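Local coordinates for periplasmic binding protein (Veillonella parvula, PDB 4LJS) that probably captures a small ligand, such as a metal chelate, in the periplasm and delivers it to a membrane transporter for uptake, at residues Ile55-Ala60 with Tyr155-Asp160. Residues are numbered along the deposited sequence; the frame is centred on the assembly and turned at random.
Sequences IETIIA and YKYIRD
Thr57 reaches from helix 52-60 to helix 151-164 and divides its branches between two residues, Tyr157 and Ile158, a compact example of how a small side chain can bridge two helices at a single point. Its hydroxyl lies at the edge of the Tyr157 ring, in the ring plane, with OG1 3.6 Å from CE2; CB follows at 4.1 Å from the same CE2. With CG anti to the backbone N (chi1 178°), the ring of Tyr157 is carried toward helix 52-60, where it also touches Asn53 and Ser54; chi2 then sets how it is turned. The methyl branch takes the other neighbour: Thr57 CG2 packs 4.2 Å from Ile158 CG1, the two side chains meeting at about a right angle. No hydrogen bond joins the two helical segments. Thr57 OG1, though buried, is satisfied elsewhere, by the backbone carbonyl of Asn53 one turn earlier and by the amide of Ile297, and these two bonds hold the hydroxyl beside the ring. Ile158 also touches Met178, so helix 151-164 contacts both helix 52-60 and helix 168-188. With just 116 Å² buried, this is light van der Waals packing, one hydroxyl set against a ring edge, within the lobe built on the parallel sheet; the long helix 168-188 runs from it to the other lobe, consistent with the helix-linked (class III) periplasmic binding proteins.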
loop_
_atom_site.group_PDB
_atom_site.type_symbol
_atom_site.label_atom_id
_atom_site.label_comp_id
_atom_site.label_asym_id
_atom_site.label_seq_id
_atom_site.Cartn_x
_atom_site.Cartn_y
_atom_site.Cartn_z
ATOM N N ILE A 55 -7.031 0.010 6.764
ATOM C CA ILE A 55 -8.475 0.070 6.558
ATOM C C ILE A 55 -8.956 -0.884 5.480
ATOM O O ILE A 55 -9.804 -1.742 5.744
ATOM C CB ILE A 55 -8.920 1.505 6.218
ATOM C CG1 ILE A 55 -8.493 2.459 7.345
ATOM C CG2 ILE A 55 -10.433 1.557 6.003
ATOM C CD1 ILE A 55 -8.429 3.916 6.935
ATOM N N GLU A 56 -8.409 -0.747 4.272
ATOM C CA GLU A 56 -8.861 -1.551 3.139
ATOM C C GLU A 56 -8.517 -3.038 3.235
ATOM O O GLU A 56 -9.253 -3.874 2.704
ATOM C CB GLU A 56 -8.361 -0.975 1.804
ATOM C CG GLU A 56 -9.172 0.215 1.319
ATOM C CD GLU A 56 -8.943 0.532 -0.150
ATOM O OE1 GLU A 56 -9.743 0.065 -0.996
ATOM O OE2 GLU A 56 -7.970 1.256 -0.455
ATOM N N THR A 57 -7.403 -3.376 3.885
ATOM C CA THR A 57 -7.030 -4.787 4.021
ATOM C C THR A 57 -8.023 -5.525 4.918
ATOM O O THR A 57 -8.461 -6.630 4.598
ATOM C CB THR A 57 -5.587 -4.978 4.554
ATOM O OG1 THR A 57 -4.656 -4.305 3.687
ATOM C CG2 THR A 57 -5.225 -6.468 4.627
ATOM N N ILE A 58 -8.392 -4.906 6.037
ATOM C CA ILE A 58 -9.358 -5.514 6.930
ATOM C C ILE A 58 -10.720 -5.614 6.242
ATOM O O ILE A 58 -11.419 -6.621 6.368
ATOM C CB ILE A 58 -9.459 -4.759 8.258
ATOM C CG1 ILE A 58 -8.167 -4.945 9.062
ATOM C CG2 ILE A 58 -10.663 -5.256 9.047
ATOM C CD1 ILE A 58 -7.988 -3.923 10.204
ATOM N N ILE A 59 -11.079 -4.585 5.481
ATOM C CA ILE A 59 -12.298 -4.649 4.689
ATOM C C ILE A 59 -12.244 -5.795 3.671
ATOM O O ILE A 59 -13.208 -6.556 3.527
ATOM C CB ILE A 59 -12.590 -3.314 3.991
ATOM C CG1 ILE A 59 -12.951 -2.247 5.043
ATOM C CG2 ILE A 59 -13.705 -3.483 2.982
ATOM C CD1 ILE A 59 -13.204 -0.855 4.467
ATOM N N ALA A 60 -11.106 -5.939 2.996
ATOM C CA ALA A 60 -10.950 -6.968 1.967
ATOM C C ALA A 60 -11.060 -8.376 2.543
ATOM O O ALA A 60 -11.407 -9.314 1.835
ATOM C CB ALA A 60 -9.611 -6.807 1.232
ATOM N N TYR A 155 2.642 -9.228 1.454
ATOM C CA TYR A 155 2.016 -10.546 1.558
ATOM C C TYR A 155 1.885 -10.990 3.016
ATOM O O TYR A 155 0.825 -11.448 3.436
ATOM C CB TYR A 155 2.804 -11.594 0.767
ATOM C CG TYR A 155 2.772 -11.382 -0.730
ATOM C CD1 TYR A 155 1.711 -10.721 -1.329
ATOM C CD2 TYR A 155 3.801 -11.849 -1.546
ATOM C CE1 TYR A 155 1.673 -10.525 -2.697
ATOM C CE2 TYR A 155 3.773 -11.651 -2.922
ATOM C CZ TYR A 155 2.701 -10.984 -3.490
ATOM O OH TYR A 155 2.642 -10.773 -4.853
ATOM N N LYS A 156 2.969 -10.857 3.779
ATOM C CA LYS A 156 2.971 -11.277 5.174
ATOM C C LYS A 156 1.977 -10.430 5.961
ATOM O O LYS A 156 1.283 -10.930 6.848
ATOM C CB LYS A 156 4.370 -11.143 5.787
ATOM C CG LYS A 156 4.360 -11.185 7.325
ATOM C CD LYS A 156 5.768 -11.175 7.932
ATOM C CE LYS A 156 5.730 -11.059 9.462
ATOM N NZ LYS A 156 5.304 -9.703 9.942
ATOM N N TYR A 157 1.921 -9.146 5.620
ATOM C CA TYR A 157 1.017 -8.203 6.261
ATOM C C TYR A 157 -0.408 -8.714 6.119
ATOM O O TYR A 157 -1.147 -8.824 7.097
ATOM C CB TYR A 157 1.160 -6.841 5.589
ATOM C CG TYR A 157 0.248 -5.744 6.104
ATOM C CD1 TYR A 157 0.587 -5.009 7.237
ATOM C CD2 TYR A 157 -0.930 -5.417 5.435
ATOM C CE1 TYR A 157 -0.222 -3.989 7.696
ATOM C CE2 TYR A 157 -1.754 -4.394 5.890
ATOM C CZ TYR A 157 -1.395 -3.685 7.027
ATOM O OH TYR A 157 -2.195 -2.665 7.499
ATOM N N ILE A 158 -0.773 -9.059 4.892
ATOM C CA ILE A 158 -2.109 -9.571 4.607
ATOM C C ILE A 158 -2.348 -10.885 5.352
ATOM O O ILE A 158 -3.411 -11.104 5.932
ATOM C CB ILE A 158 -2.296 -9.752 3.088
ATOM C CG1 ILE A 158 -2.258 -8.380 2.406
ATOM C CG2 ILE A 158 -3.598 -10.463 2.779
ATOM C CD1 ILE A 158 -2.267 -8.422 0.908
ATOM N N ARG A 159 -1.328 -11.736 5.363
ATOM C CA ARG A 159 -1.415 -13.032 6.009
ATOM C C ARG A 159 -1.578 -12.894 7.531
ATOM O O ARG A 159 -2.362 -13.623 8.147
ATOM C CB ARG A 159 -0.167 -13.842 5.656
ATOM C CG ARG A 159 -0.189 -15.278 6.098
ATOM C CD ARG A 159 1.009 -16.033 5.517
ATOM N NE ARG A 159 0.809 -16.419 4.119
ATOM C CZ ARG A 159 1.591 -16.043 3.110
ATOM N NH1 ARG A 159 2.634 -15.254 3.330
ATOM N NH2 ARG A 159 1.334 -16.464 1.875
ATOM N N ASP A 160 -0.845 -11.958 8.133
ATOM C CA ASP A 160 -0.943 -11.706 9.574
ATOM C C ASP A 160 -2.342 -11.233 9.966
ATOM O O ASP A 160 -2.930 -11.719 10.930
ATOM C CB ASP A 160 0.073 -10.654 10.014
ATOM C CG ASP A 160 1.487 -11.189 10.064
ATOM O OD1 ASP A 160 1.656 -12.426 10.129
ATOM O OD2 ASP A 160 2.432 -10.366 10.049
#